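Local coordinates for spectinomycin phosphotransferase (Legionella pneumophila, PDB 3I1A), which probably transfers a phosphate group from a nucleotide to the antibiotic spectinomycin, a modification that makes bacteria resistant to the drug, at residues L141-Y146 against Y206-S211; S278-H282 against I325-E330; L121-R126 against F263-E269; S211-A215 against D242-I246. All coordinates share one frame; numbering follows the deposited sequence.

Interaction 1 of 4, residues L141-Y146 against Y206-S211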
loop_
_atom_site.group_PDB
_atom_site.type_symbol
_atom_site.label_atom_id
_atom_site.label_comp_id
_atom_site.label_asym_id
_atom_site.label_seq_id
_atom_site.Cartn_x
_atom_site.Cartn_y
_atom_site.Cartn_z
ATOM N N LEU A 141 -15.225 -2.353 5.795
ATOM C CA LEU A 141 -14.164 -1.430 5.388
ATOM C C LEU A 141 -13.916 -0.321 6.395
ATOM O O LEU A 141 -14.857 0.219 6.982
ATOM C CB LEU A 141 -14.530 -0.790 4.028
ATOM C CG LEU A 141 -14.396 -1.746 2.846
ATOM C CD1 LEU A 141 -15.160 -1.185 1.633
ATOM C CD2 LEU A 141 -12.903 -1.944 2.549
ATOM N N ARG A 142 -12.648 0.010 6.603
ATOM C CA ARG A 142 -12.315 1.100 7.484
ATOM C C ARG A 142 -12.731 2.376 6.745
ATOM O O ARG A 142 -12.690 2.441 5.500
ATOM C CB ARG A 142 -10.820 1.098 7.787
ATOM C CG ARG A 142 -9.929 1.221 6.584
ATOM C CD ARG A 142 -8.562 0.680 6.918
ATOM N NE ARG A 142 -7.642 0.891 5.807
ATOM C CZ ARG A 142 -6.920 1.990 5.648
ATOM N NH1 ARG A 142 -7.012 2.975 6.535
ATOM N NH2 ARG A 142 -6.092 2.098 4.618
ATOM N N LYS A 143 -13.166 3.367 7.515
ATOM C CA LYS A 143 -13.608 4.636 6.962
ATOM C C LYS A 143 -12.610 5.747 7.264
ATOM O O LYS A 143 -11.983 5.759 8.325
ATOM C CB LYS A 143 -14.971 5.015 7.566
ATOM C CG LYS A 143 -16.212 4.757 6.697
ATOM C CD LYS A 143 -16.492 3.297 6.445
ATOM C CE LYS A 143 -16.961 2.581 7.702
ATOM N NZ LYS A 143 -17.326 1.186 7.363
ATOM N N GLU A 144 -12.454 6.681 6.328
ATOM C CA GLU A 144 -11.574 7.817 6.580
ATOM C C GLU A 144 -12.234 8.633 7.693
ATOM O O GLU A 144 -13.411 9.007 7.582
ATOM C CB GLU A 144 -11.457 8.707 5.340
ATOM C CG GLU A 144 -10.608 9.964 5.521
ATOM C CD GLU A 144 -9.196 9.620 5.959
ATOM O OE1 GLU A 144 -8.467 9.073 5.107
ATOM O OE2 GLU A 144 -8.842 9.868 7.143
ATOM N N ILE A 145 -11.494 8.886 8.769
ATOM C CA ILE A 145 -12.024 9.719 9.863
ATOM C C ILE A 145 -11.121 10.910 10.206
ATOM O O ILE A 145 -11.340 11.592 11.218
ATOM C CB ILE A 145 -12.306 8.898 11.149
ATOM C CG1 ILE A 145 -11.035 8.248 11.679
ATOM C CG2 ILE A 145 -13.362 7.839 10.851
ATOM C CD1 ILE A 145 -11.267 7.533 13.019
ATOM N N TYR A 146 -10.125 11.162 9.355
ATOM C CA TYR A 146 -9.187 12.265 9.524
ATOM C C TYR A 146 -8.529 12.260 10.894
ATOM O O TYR A 146 -8.365 13.300 11.530
ATOM C CB TYR A 146 -9.918 13.582 9.259
ATOM C CG TYR A 146 -10.432 13.651 7.832
ATOM C CD1 TYR A 146 -9.564 13.925 6.785
ATOM C CD2 TYR A 146 -11.762 13.358 7.521
ATOM C CE1 TYR A 146 -9.994 13.897 5.463
ATOM C CE2 TYR A 146 -12.205 13.335 6.179
ATOM C CZ TYR A 146 -11.300 13.607 5.164
ATOM O OH TYR A 146 -11.693 13.599 3.838
ATOM N N TYR A 206 -17.668 9.119 -0.343
ATOM C CA TYR A 206 -16.577 8.176 -0.153
ATOM C C TYR A 206 -16.689 7.089 -1.218
ATOM O O TYR A 206 -17.797 6.746 -1.658
ATOM C CB TYR A 206 -16.658 7.536 1.233
ATOM C CG TYR A 206 -16.099 8.383 2.378
ATOM C CD1 TYR A 206 -15.903 9.754 2.244
ATOM C CD2 TYR A 206 -15.792 7.793 3.601
ATOM C CE1 TYR A 206 -15.411 10.513 3.301
ATOM C CE2 TYR A 206 -15.303 8.550 4.670
ATOM C CZ TYR A 206 -15.114 9.905 4.509
ATOM O OH TYR A 206 -14.605 10.638 5.562
ATOM N N VAL A 207 -15.552 6.548 -1.642
ATOM C CA VAL A 207 -15.547 5.496 -2.649
ATOM C C VAL A 207 -14.547 4.442 -2.191
ATOM O O VAL A 207 -13.783 4.672 -1.251
ATOM C CB VAL A 207 -15.094 6.028 -4.044
ATOM C CG1 VAL A 207 -16.070 7.085 -4.548
ATOM C CG2 VAL A 207 -13.667 6.564 -3.966
ATOM N N LEU A 208 -14.564 3.287 -2.837
ATOM C CA LEU A 208 -13.624 2.227 -2.498
ATOM C C LEU A 208 -12.251 2.699 -2.988
ATOM O O LEU A 208 -12.078 2.979 -4.186
ATOM C CB LEU A 208 -14.030 0.939 -3.206
ATOM C CG LEU A 208 -13.040 -0.231 -3.154
ATOM C CD1 LEU A 208 -12.841 -0.674 -1.678
ATOM C CD2 LEU A 208 -13.606 -1.384 -4.016
ATOM N N CYS A 209 -11.288 2.773 -2.069
ATOM C CA CYS A 209 -9.926 3.236 -2.356
ATOM C C CYS A 209 -8.890 2.198 -2.025
ATOM O O CYS A 209 -9.051 1.436 -1.082
ATOM C CB CYS A 209 -9.575 4.475 -1.528
ATOM S SG CYS A 209 -10.450 5.948 -2.019
ATOM N N HIS A 210 -7.829 2.168 -2.821
ATOM C CA HIS A 210 -6.721 1.268 -2.541
ATOM C C HIS A 210 -6.032 1.769 -1.251
ATOM O O HIS A 210 -5.728 0.980 -0.349
ATOM C CB HIS A 210 -5.758 1.283 -3.721
ATOM C CG HIS A 210 -4.546 0.440 -3.511
ATOM N ND1 HIS A 210 -3.476 0.852 -2.742
ATOM C CD2 HIS A 210 -4.212 -0.771 -4.012
ATOM C CE1 HIS A 210 -2.528 -0.069 -2.793
ATOM N NE2 HIS A 210 -2.951 -1.063 -3.558
ATOM N N SER A 211 -5.793 3.076 -1.187
ATOM C CA SER A 211 -5.182 3.804 -0.051
ATOM C C SER A 211 -3.658 3.982 -0.029
ATOM O O SER A 211 -3.134 4.825 0.721
ATOM C CB SER A 211 -5.669 3.239 1.304
ATOM O OG SER A 211 -4.861 2.168 1.811
#

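Interaction 2 of 4, residues S278-H282 against I325-E330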
loop_
_atom_site.group_PDB
_atom_site.type_symbol
_atom_site.label_atom_id
_atom_site.label_comp_id
_atom_site.label_asym_id
_atom_site.label_seq_id
_atom_site.Cartn_x
_atom_site.Cartn_y
_atom_site.Cartn_z
ATOM N N SER A 278 -4.439 17.930 -1.246
ATOM C CA SER A 278 -3.292 18.492 -0.526
ATOM C C SER A 278 -3.227 17.919 0.897
ATOM O O SER A 278 -2.143 17.663 1.426
ATOM C CB SER A 278 -3.379 20.016 -0.471
ATOM O OG SER A 278 -2.219 20.551 0.168
ATOM N N TYR A 279 -4.387 17.716 1.514
ATOM C CA TYR A 279 -4.436 17.134 2.853
ATOM C C TYR A 279 -3.750 15.759 2.868
ATOM O O TYR A 279 -2.928 15.464 3.743
ATOM C CB TYR A 279 -5.880 16.935 3.314
ATOM C CG TYR A 279 -5.969 16.047 4.539
ATOM C CD1 TYR A 279 -5.575 16.517 5.789
ATOM C CD2 TYR A 279 -6.364 14.707 4.431
ATOM C CE1 TYR A 279 -5.569 15.677 6.899
ATOM C CE2 TYR A 279 -6.356 13.851 5.537
ATOM C CZ TYR A 279 -5.957 14.353 6.768
ATOM O OH TYR A 279 -5.966 13.524 7.850
ATOM N N TYR A 280 -4.109 14.896 1.918
ATOM C CA TYR A 280 -3.510 13.569 1.900
ATOM C C TYR A 280 -2.011 13.569 1.655
ATOM O O TYR A 280 -1.297 12.807 2.288
ATOM C CB TYR A 280 -4.200 12.671 0.868
ATOM C CG TYR A 280 -5.470 12.047 1.397
ATOM C CD1 TYR A 280 -5.440 11.219 2.519
ATOM C CD2 TYR A 280 -6.702 12.275 0.776
ATOM C CE1 TYR A 280 -6.596 10.631 3.008
ATOM C CE2 TYR A 280 -7.855 11.690 1.249
ATOM C CZ TYR A 280 -7.805 10.864 2.365
ATOM O OH TYR A 280 -8.935 10.222 2.835
ATOM N N ARG A 281 -1.529 14.417 0.751
ATOM C CA ARG A 281 -0.089 14.458 0.473
ATOM C C ARG A 281 0.685 14.923 1.695
ATOM O O ARG A 281 1.772 14.409 1.957
ATOM C CB ARG A 281 0.216 15.370 -0.703
ATOM C CG ARG A 281 -0.306 14.811 -1.999
ATOM C CD ARG A 281 0.068 15.707 -3.159
ATOM N NE ARG A 281 -0.230 15.033 -4.418
ATOM C CZ ARG A 281 -0.234 15.630 -5.602
ATOM N NH1 ARG A 281 0.041 16.925 -5.706
ATOM N NH2 ARG A 281 -0.521 14.922 -6.691
ATOM N N HIS A 282 0.146 15.881 2.446
ATOM C CA HIS A 282 0.842 16.318 3.657
ATOM C C HIS A 282 0.703 15.267 4.754
ATOM O O HIS A 282 1.682 14.915 5.409
ATOM C CB HIS A 282 0.287 17.674 4.166
ATOM C CG HIS A 282 0.690 18.859 3.329
ATOM N ND1 HIS A 282 0.142 19.125 2.093
ATOM C CD2 HIS A 282 1.618 19.822 3.543
ATOM C CE1 HIS A 282 0.713 20.201 1.580
ATOM N NE2 HIS A 282 1.614 20.644 2.439
ATOM N N ILE A 325 6.704 18.398 -3.456
ATOM C CA ILE A 325 5.463 18.271 -4.218
ATOM C C ILE A 325 4.237 18.605 -3.346
ATOM O O ILE A 325 3.287 19.239 -3.815
ATOM C CB ILE A 325 5.338 16.849 -4.802
ATOM C CG1 ILE A 325 6.383 16.661 -5.913
ATOM C CG2 ILE A 325 3.926 16.611 -5.341
ATOM C CD1 ILE A 325 6.469 15.258 -6.423
ATOM N N ALA A 326 4.255 18.197 -2.081
ATOM C CA ALA A 326 3.140 18.497 -1.177
ATOM C C ALA A 326 3.017 20.020 -1.024
ATOM O O ALA A 326 1.924 20.588 -1.173
ATOM C CB ALA A 326 3.368 17.844 0.189
ATOM N N PHE A 327 4.134 20.685 -0.740
ATOM C CA PHE A 327 4.131 22.137 -0.578
ATOM C C PHE A 327 3.653 22.828 -1.843
ATOM O O PHE A 327 2.931 23.827 -1.787
ATOM C CB PHE A 327 5.532 22.646 -0.225
ATOM C CG PHE A 327 6.009 22.227 1.131
ATOM C CD1 PHE A 327 5.162 21.601 2.033
ATOM C CD2 PHE A 327 7.322 22.491 1.519
ATOM C CE1 PHE A 327 5.613 21.245 3.301
ATOM C CE2 PHE A 327 7.773 22.139 2.782
ATOM C CZ PHE A 327 6.925 21.520 3.671
ATOM N N ALA A 328 4.078 22.316 -2.990
ATOM C CA ALA A 328 3.656 22.891 -4.256
ATOM C C ALA A 328 2.148 22.707 -4.473
ATOM O O ALA A 328 1.533 23.450 -5.240
ATOM C CB ALA A 328 4.422 22.254 -5.393
ATOM N N THR A 329 1.549 21.728 -3.804
ATOM C CA THR A 329 0.110 21.474 -3.957
ATOM C C THR A 329 -0.712 22.485 -3.178
ATOM O O THR A 329 -1.798 22.878 -3.602
ATOM C CB THR A 329 -0.287 20.065 -3.456
ATOM O OG1 THR A 329 0.539 19.089 -4.094
ATOM C CG2 THR A 329 -1.754 19.764 -3.794
ATOM N N GLU A 330 -0.189 22.897 -2.028
ATOM C CA GLU A 330 -0.879 23.861 -1.186
ATOM C C GLU A 330 -0.715 25.271 -1.729
ATOM O O GLU A 330 -1.695 26.013 -1.853
ATOM C CB GLU A 330 -0.344 23.791 0.246
ATOM C CG GLU A 330 -1.115 24.655 1.226
ATOM C CD GLU A 330 -2.576 24.256 1.333
ATOM O OE1 GLU A 330 -3.008 23.338 0.592
ATOM O OE2 GLU A 330 -3.291 24.856 2.165
#

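Interaction 3 of 4, residues L121-R126 against F263-E269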
loop_
_atom_site.group_PDB
_atom_site.type_symbol
_atom_site.label_atom_id
_atom_site.label_comp_id
_atom_site.label_asym_id
_atom_site.label_seq_id
_atom_site.Cartn_x
_atom_site.Cartn_y
_atom_site.Cartn_z
ATOM N N LEU A 121 -3.971 2.722 -16.211
ATOM C CA LEU A 121 -4.031 2.860 -14.755
ATOM C C LEU A 121 -5.170 3.821 -14.390
ATOM O O LEU A 121 -5.912 3.589 -13.421
ATOM C CB LEU A 121 -2.693 3.364 -14.189
ATOM C CG LEU A 121 -2.670 3.706 -12.688
ATOM C CD1 LEU A 121 -2.917 2.432 -11.857
ATOM C CD2 LEU A 121 -1.321 4.318 -12.316
ATOM N N GLY A 122 -5.303 4.902 -15.159
ATOM C CA GLY A 122 -6.385 5.843 -14.907
ATOM C C GLY A 122 -7.738 5.164 -15.114
ATOM O O GLY A 122 -8.672 5.353 -14.326
ATOM N N LYS A 123 -7.868 4.396 -16.195
ATOM C CA LYS A 123 -9.124 3.678 -16.467
ATOM C C LYS A 123 -9.489 2.695 -15.330
ATOM O O LYS A 123 -10.630 2.640 -14.877
ATOM C CB LYS A 123 -8.992 2.911 -17.786
ATOM C CG LYS A 123 -10.173 2.017 -18.201
ATOM C CD LYS A 123 -9.817 1.236 -19.489
ATOM C CE LYS A 123 -8.377 0.649 -19.457
ATOM N NZ LYS A 123 -7.974 -0.348 -20.549
ATOM N N VAL A 124 -8.499 1.940 -14.857
ATOM C CA VAL A 124 -8.735 0.954 -13.805
ATOM C C VAL A 124 -9.040 1.580 -12.453
ATOM O O VAL A 124 -9.940 1.128 -11.734
ATOM C CB VAL A 124 -7.514 -0.011 -13.688
ATOM C CG1 VAL A 124 -7.666 -0.920 -12.473
ATOM C CG2 VAL A 124 -7.438 -0.853 -14.959
ATOM N N LEU A 125 -8.325 2.630 -12.101
ATOM C CA LEU A 125 -8.599 3.256 -10.823
ATOM C C LEU A 125 -9.973 3.911 -10.875
ATOM O O LEU A 125 -10.675 3.948 -9.876
ATOM C CB LEU A 125 -7.516 4.262 -10.472
ATOM C CG LEU A 125 -7.431 4.653 -9.001
ATOM C CD1 LEU A 125 -7.260 3.403 -8.131
ATOM C CD2 LEU A 125 -6.228 5.560 -8.795
ATOM N N ARG A 126 -10.398 4.420 -12.034
ATOM C CA ARG A 126 -11.745 4.994 -12.090
ATOM C C ARG A 126 -12.772 3.864 -11.908
ATOM O O ARG A 126 -13.805 4.038 -11.249
ATOM C CB ARG A 126 -11.968 5.713 -13.433
ATOM C CG ARG A 126 -13.375 6.341 -13.604
ATOM C CD ARG A 126 -13.610 7.486 -12.627
ATOM N NE ARG A 126 -14.968 8.037 -12.735
ATOM C CZ ARG A 126 -15.396 8.812 -13.734
ATOM N NH1 ARG A 126 -14.585 9.151 -14.732
ATOM N NH2 ARG A 126 -16.654 9.254 -13.743
ATOM N N PHE A 263 -2.617 9.882 -17.150
ATOM C CA PHE A 263 -3.480 9.287 -16.140
ATOM C C PHE A 263 -4.908 9.815 -16.247
ATOM O O PHE A 263 -5.850 9.025 -16.334
ATOM C CB PHE A 263 -2.976 9.562 -14.727
ATOM C CG PHE A 263 -3.900 9.033 -13.653
ATOM C CD1 PHE A 263 -3.818 7.704 -13.231
ATOM C CD2 PHE A 263 -4.912 9.849 -13.119
ATOM C CE1 PHE A 263 -4.717 7.188 -12.307
ATOM C CE2 PHE A 263 -5.822 9.334 -12.188
ATOM C CZ PHE A 263 -5.722 8.006 -11.783
ATOM N N TYR A 264 -5.073 11.135 -16.253
ATOM C CA TYR A 264 -6.422 11.684 -16.317
ATOM C C TYR A 264 -7.129 11.478 -17.626
ATOM O O TYR A 264 -8.366 11.506 -17.687
ATOM C CB TYR A 264 -6.420 13.142 -15.888
ATOM C CG TYR A 264 -6.341 13.240 -14.387
ATOM C CD1 TYR A 264 -5.134 13.490 -13.735
ATOM C CD2 TYR A 264 -7.480 13.017 -13.605
ATOM C CE1 TYR A 264 -5.064 13.519 -12.346
ATOM C CE2 TYR A 264 -7.420 13.038 -12.226
ATOM C CZ TYR A 264 -6.221 13.291 -11.600
ATOM O OH TYR A 264 -6.194 13.338 -10.236
ATOM N N GLU A 265 -6.373 11.288 -18.700
ATOM C CA GLU A 265 -7.044 10.984 -19.948
ATOM C C GLU A 265 -7.767 9.633 -19.747
ATOM O O GLU A 265 -8.841 9.387 -20.304
ATOM C CB GLU A 265 -6.044 10.872 -21.105
ATOM C CG GLU A 265 -6.758 10.688 -22.438
ATOM C CD GLU A 265 -5.807 10.618 -23.612
ATOM O OE1 GLU A 265 -4.795 11.364 -23.586
ATOM O OE2 GLU A 265 -6.082 9.830 -24.555
ATOM N N GLY A 266 -7.183 8.748 -18.937
ATOM C CA GLY A 266 -7.809 7.464 -18.686
ATOM C C GLY A 266 -8.851 7.505 -17.580
ATOM O O GLY A 266 -9.888 6.865 -17.668
ATOM N N TYR A 267 -8.570 8.270 -16.533
ATOM C CA TYR A 267 -9.472 8.370 -15.387
ATOM C C TYR A 267 -10.752 9.149 -15.749
ATOM O O TYR A 267 -11.844 8.841 -15.261
ATOM C CB TYR A 267 -8.718 9.058 -14.250
ATOM C CG TYR A 267 -9.408 8.974 -12.905
ATOM C CD1 TYR A 267 -9.374 7.800 -12.152
ATOM C CD2 TYR A 267 -10.103 10.070 -12.400
ATOM C CE1 TYR A 267 -10.041 7.723 -10.906
ATOM C CE2 TYR A 267 -10.760 10.008 -11.173
ATOM C CZ TYR A 267 -10.731 8.832 -10.437
ATOM O OH TYR A 267 -11.448 8.766 -9.256
ATOM N N GLY A 268 -10.595 10.155 -16.599
ATOM C CA GLY A 268 -11.732 10.941 -17.057
ATOM C C GLY A 268 -12.233 12.056 -16.178
ATOM O O GLY A 268 -12.423 13.176 -16.642
ATOM N N GLU A 269 -12.462 11.754 -14.904
ATOM C CA GLU A 269 -12.961 12.739 -13.956
ATOM C C GLU A 269 -11.873 13.723 -13.543
ATOM O O GLU A 269 -10.937 13.367 -12.823
ATOM C CB GLU A 269 -13.514 12.035 -12.712
ATOM C CG GLU A 269 -14.087 13.011 -11.701
ATOM C CD GLU A 269 -15.136 13.894 -12.333
ATOM O OE1 GLU A 269 -16.241 13.389 -12.622
ATOM O OE2 GLU A 269 -14.846 15.080 -12.569
HETATM O O HOH W 1 -16.554 11.712 -14.948
#

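Interaction 4 of 4, residues S211-A215 against D242-I246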
loop_
_atom_site.group_PDB
_atom_site.type_symbol
_atom_site.label_atom_id
_atom_site.label_comp_id
_atom_site.label_asym_id
_atom_site.label_seq_id
_atom_site.Cartn_x
_atom_site.Cartn_y
_atom_site.Cartn_z
ATOM N N SER A 211 -5.793 3.076 -1.187
ATOM C CA SER A 211 -5.182 3.804 -0.051
ATOM C C SER A 211 -3.658 3.982 -0.029
ATOM O O SER A 211 -3.134 4.825 0.721
ATOM C CB SER A 211 -5.669 3.239 1.304
ATOM O OG SER A 211 -4.861 2.168 1.811
ATOM N N ASP A 212 -2.942 3.245 -0.875
ATOM C CA ASP A 212 -1.490 3.342 -0.872
ATOM C C ASP A 212 -0.995 2.956 -2.258
ATOM O O ASP A 212 -0.056 2.155 -2.422
ATOM C CB ASP A 212 -0.944 2.383 0.199
ATOM C CG ASP A 212 0.488 2.664 0.565
ATOM O OD1 ASP A 212 0.951 3.801 0.361
ATOM O OD2 ASP A 212 1.153 1.733 1.076
ATOM N N ILE A 213 -1.608 3.572 -3.262
ATOM C CA ILE A 213 -1.282 3.228 -4.627
ATOM C C ILE A 213 -0.156 4.026 -5.255
ATOM O O ILE A 213 -0.370 4.893 -6.104
ATOM C CB ILE A 213 -2.603 3.214 -5.493
ATOM C CG1 ILE A 213 -2.306 2.732 -6.907
ATOM C CG2 ILE A 213 -3.297 4.579 -5.465
ATOM C CD1 ILE A 213 -1.583 1.379 -6.931
ATOM N N HIS A 214 1.061 3.716 -4.791
ATOM C CA HIS A 214 2.279 4.329 -5.307
ATOM C C HIS A 214 2.896 3.375 -6.331
ATOM O O HIS A 214 2.384 2.271 -6.539
ATOM C CB HIS A 214 3.273 4.634 -4.171
ATOM C CG HIS A 214 3.632 3.450 -3.339
ATOM N ND1 HIS A 214 4.605 2.540 -3.710
ATOM C CD2 HIS A 214 3.169 3.040 -2.135
ATOM C CE1 HIS A 214 4.723 1.626 -2.763
ATOM N NE2 HIS A 214 3.866 1.907 -1.797
ATOM N N ALA A 215 3.988 3.806 -6.965
ATOM C CA ALA A 215 4.620 3.026 -8.029
ATOM C C ALA A 215 5.013 1.614 -7.669
ATOM O O ALA A 215 5.053 0.737 -8.539
ATOM C CB ALA A 215 5.818 3.784 -8.592
ATOM N N ASP A 242 -6.610 8.152 -3.182
ATOM C CA ASP A 242 -5.809 7.483 -4.195
ATOM C C ASP A 242 -5.218 8.459 -5.225
ATOM O O ASP A 242 -4.067 8.301 -5.671
ATOM C CB ASP A 242 -6.635 6.425 -4.958
ATOM C CG ASP A 242 -6.910 5.191 -4.129
ATOM O OD1 ASP A 242 -6.245 5.000 -3.089
ATOM O OD2 ASP A 242 -7.777 4.395 -4.539
ATOM N N LEU A 243 -5.978 9.479 -5.610
ATOM C CA LEU A 243 -5.475 10.392 -6.627
ATOM C C LEU A 243 -4.214 11.162 -6.227
ATOM O O LEU A 243 -3.454 11.581 -7.096
ATOM C CB LEU A 243 -6.588 11.367 -7.073
ATOM C CG LEU A 243 -7.759 10.644 -7.761
ATOM C CD1 LEU A 243 -8.828 11.667 -8.273
ATOM C CD2 LEU A 243 -7.222 9.811 -8.923
ATOM N N MET A 244 -3.988 11.325 -4.926
ATOM C CA MET A 244 -2.836 12.075 -4.449
ATOM C C MET A 244 -1.514 11.472 -4.916
ATOM O O MET A 244 -0.499 12.169 -4.987
ATOM C CB MET A 244 -2.848 12.146 -2.922
ATOM C CG MET A 244 -2.703 10.805 -2.235
ATOM S SD MET A 244 -1.574 10.862 -0.782
ATOM C CE MET A 244 0.023 10.553 -1.644
ATOM N N PHE A 245 -1.533 10.193 -5.247
ATOM C CA PHE A 245 -0.315 9.523 -5.689
ATOM C C PHE A 245 0.081 9.872 -7.124
ATOM O O PHE A 245 1.256 9.770 -7.490
ATOM C CB PHE A 245 -0.481 8.010 -5.554
ATOM C CG PHE A 245 -0.511 7.538 -4.119
ATOM C CD1 PHE A 245 -1.725 7.383 -3.443
ATOM C CD2 PHE A 245 0.675 7.303 -3.426
ATOM C CE1 PHE A 245 -1.752 7.001 -2.092
ATOM C CE2 PHE A 245 0.649 6.918 -2.070
ATOM C CZ PHE A 245 -0.557 6.770 -1.412
ATOM N N ILE A 246 -0.885 10.292 -7.942
ATOM C CA ILE A 246 -0.582 10.626 -9.341
ATOM C C ILE A 246 0.105 11.978 -9.298
ATOM O O ILE A 246 -0.507 12.986 -8.942
ATOM C CB ILE A 246 -1.885 10.658 -10.182
ATOM C CG1 ILE A 246 -2.663 9.342 -9.964
ATOM C CG2 ILE A 246 -1.562 10.875 -11.667
ATOM C CD1 ILE A 246 -1.896 8.050 -10.332
#

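Interaction 1 of 4, residues L141-Y146 against Y206-S211
L141 and L208, whose side chains touch, have CA atoms 8.7 Å apart, and the CA atoms of E144 and Y206 lie 8.4 Å apart; both spacings are too wide for direct strand pairing. Strand 235-237 fills the gap, bonding through its backbone to R142 and E144 on one flank and to V207 and C209 on the other, so the two outer segments meet through side chains that reach past it. At one end CD1 of L141 meets CD1 of L208 at 4.1 Å, the side chains crossing at about a right angle against I65 of helix 61-71. At the other end the Y206 ring, swung out with CG anti to the carbonyl carbon (chi1 -81°), sends its OH to E144 O at 2.9 Å. The hydroxyl approaches at a C=O...O angle of 129° but stands 41° above the carbonyl plane, not on a lone pair. The E144 chain folds at chi2, and its OE2 accepts Y146 N at 2.9 Å through the anti lone pair, while OE1 is bonded by Y280 OH. R142, extended from CG to NE, brings NH2 within 3.1 Å of S211 OG, and both atoms bond the carbonyl oxygen of E233. The segments supply the outer strands of the small mixed three-stranded sheet of the kinase-like C-terminal lobe, where strand 207-209 leads into the loop carrying N217, which binds magnesium in the metal-bound enzyme.

Interaction 2 of 4, residues S278-H282 against I325-E330
R281 turns CG anti to its carbonyl carbon (chi1 -68°) and then runs extended as far as NE, which carries NH1 to T329 OG1 at 2.7 Å. The N-H...O angle is 149° and the oxygen lies in the guanidinium plane. T329 sets OG1 beside its own backbone N, and from there the hydroxyl donates to I325 O at 2.8 Å. Because OG1 accepts from the arginine and donates to the helix carbonyl, its rotation is fixed. CG2 of I325 sits over one face of the guanidinium, while NE is bonded to M244 O. These groups join two helices, 274-297 and 322-329, packed nearly antiparallel: the axes of 278-282 and 325-329 come within 9.0 Å and their directions differ by 156°. The small A326 lies at the centre of the interface, and its CB sits over the face of the H282 imidazole, 3.9 Å from the centroid. The imidazole is held by ND1, which donates to S278 O at 2.8 Å; H282 N reaches the same oxygen from the opposite face of the carbonyl plane. Next to ND1, CE1 of H282 comes within 3.0 Å of A326 O, and beyond it the ring meets F327 rim to rim with centroids 5.9 Å apart. S278 OG donates to OE1 of E330, the last modelled residue, at 2.9 Å, meeting that oxygen from above the carboxylate plane.

Interaction 3 of 4, residues L121-R126 against F263-E269
The carbonyl oxygen of Y267 accepts NH1 of R126 at 2.8 Å with an N-H...O angle of 155°, and the bond lies in both the carbonyl plane and the guanidinium plane. E269 N adds a weak bond to the same oxygen. R126 reaches it by bending at chi2, which lays CD over the face of the Y267 ring in a CH-pi contact. CB of E269 lies over one guanidinium face, toward its rim, and a water links the two residues, accepting from R126 NH2 at 2.7 Å and donating to E269 OE1 at 2.9 Å; NH2 also forms a salt bridge with E130. Deeper in, two glycines let the backbones nearly touch: G122 C packs on G266 C at 3.6 Å, and G122 CA is 4.0 Å from Y267 CA. G122 CA also lies over the F263 ring, 3.8 Å from the centroid, while Y267 CA approaches G122 O at 3.3 Å in a CA-H...O contact. CD2 of L125 packs at the edge of the F263 ring. The axes of 121-126 and 263-267, segments of helices 115-129 and 257-267, pass 6.6 Å apart at a signed crossing of -41°, resembling the glycine-mediated parallel crossings with CA-H...O contacts best known from membrane helices.

Interaction 4 of 4, residues S211-A215 against D242-I246
F245 packs against 211-214, part of the loop that corresponds to the catalytic loop of aminoglycoside phosphotransferases and protein kinases. It stands in a type I turn from L243 to I246, following on from helix 240-243. With CG anti to the carbonyl carbon (chi1 -70°), the side chain heads straight into the loop. CB of F245 begins against I213 O at 3.2 Å, and CG lies beside the same oxygen, which is buried here and has no hydrogen-bonding partner in the model. The two ring edges meet different residues. On one side CD1 of F245 meets CG2 of I213 at 3.8 Å and CE1 lies 3.6 Å from I213 N; on the other, CD2 of F245 rests against CB of H214 at 3.8 Å, and CE2 runs on toward the D212 carboxylate. At the tip, F245 CZ ends 3.6 Å from D212 CA. One ring face is thus laid along the loop backbone, which I213 folds into an inverse gamma turn, while CE of M244 sits over the centre of the opposite face. D212 OD1, near the ring tip, has its stronger partner in R284, to which it forms a salt bridge, and D212 O is bonded by ND2 of N217. The loop is also pinned at its start by D242, probably the counterpart of the aspartate that holds the catalytic loop in protein kinases. OD2 of D242 accepts H210 N and NE2 of H129, and OD1 of D242 accepts S211 N through the syn lone pair at 2.7 Å with an N-H...O angle of 161°.

How the interactions relate
Interactions 1 and 4 share S211, and their centres are 13 Å apart. Interaction 4 is nearest the magnesium site, which is empty in this model: the D212 side chain lies about 5 Å from that of D230 and the H214 side chain about 4 Å from that of N217. Interaction 3 adjoins it, with F263 CD1 3.5 Å from I246 CD1 and L125 CD1 3.8 Å from D242 OD2. Interaction 2 touches it through helix 274-297, where Y280 CB is 3.6 Å from M244 SD. That helix also meets interaction 1, Y279 CE2 lying 3.4 Å from Y146 CD1. Interactions 2 and 3 do not touch, their nearest atoms being about 7 Å apart.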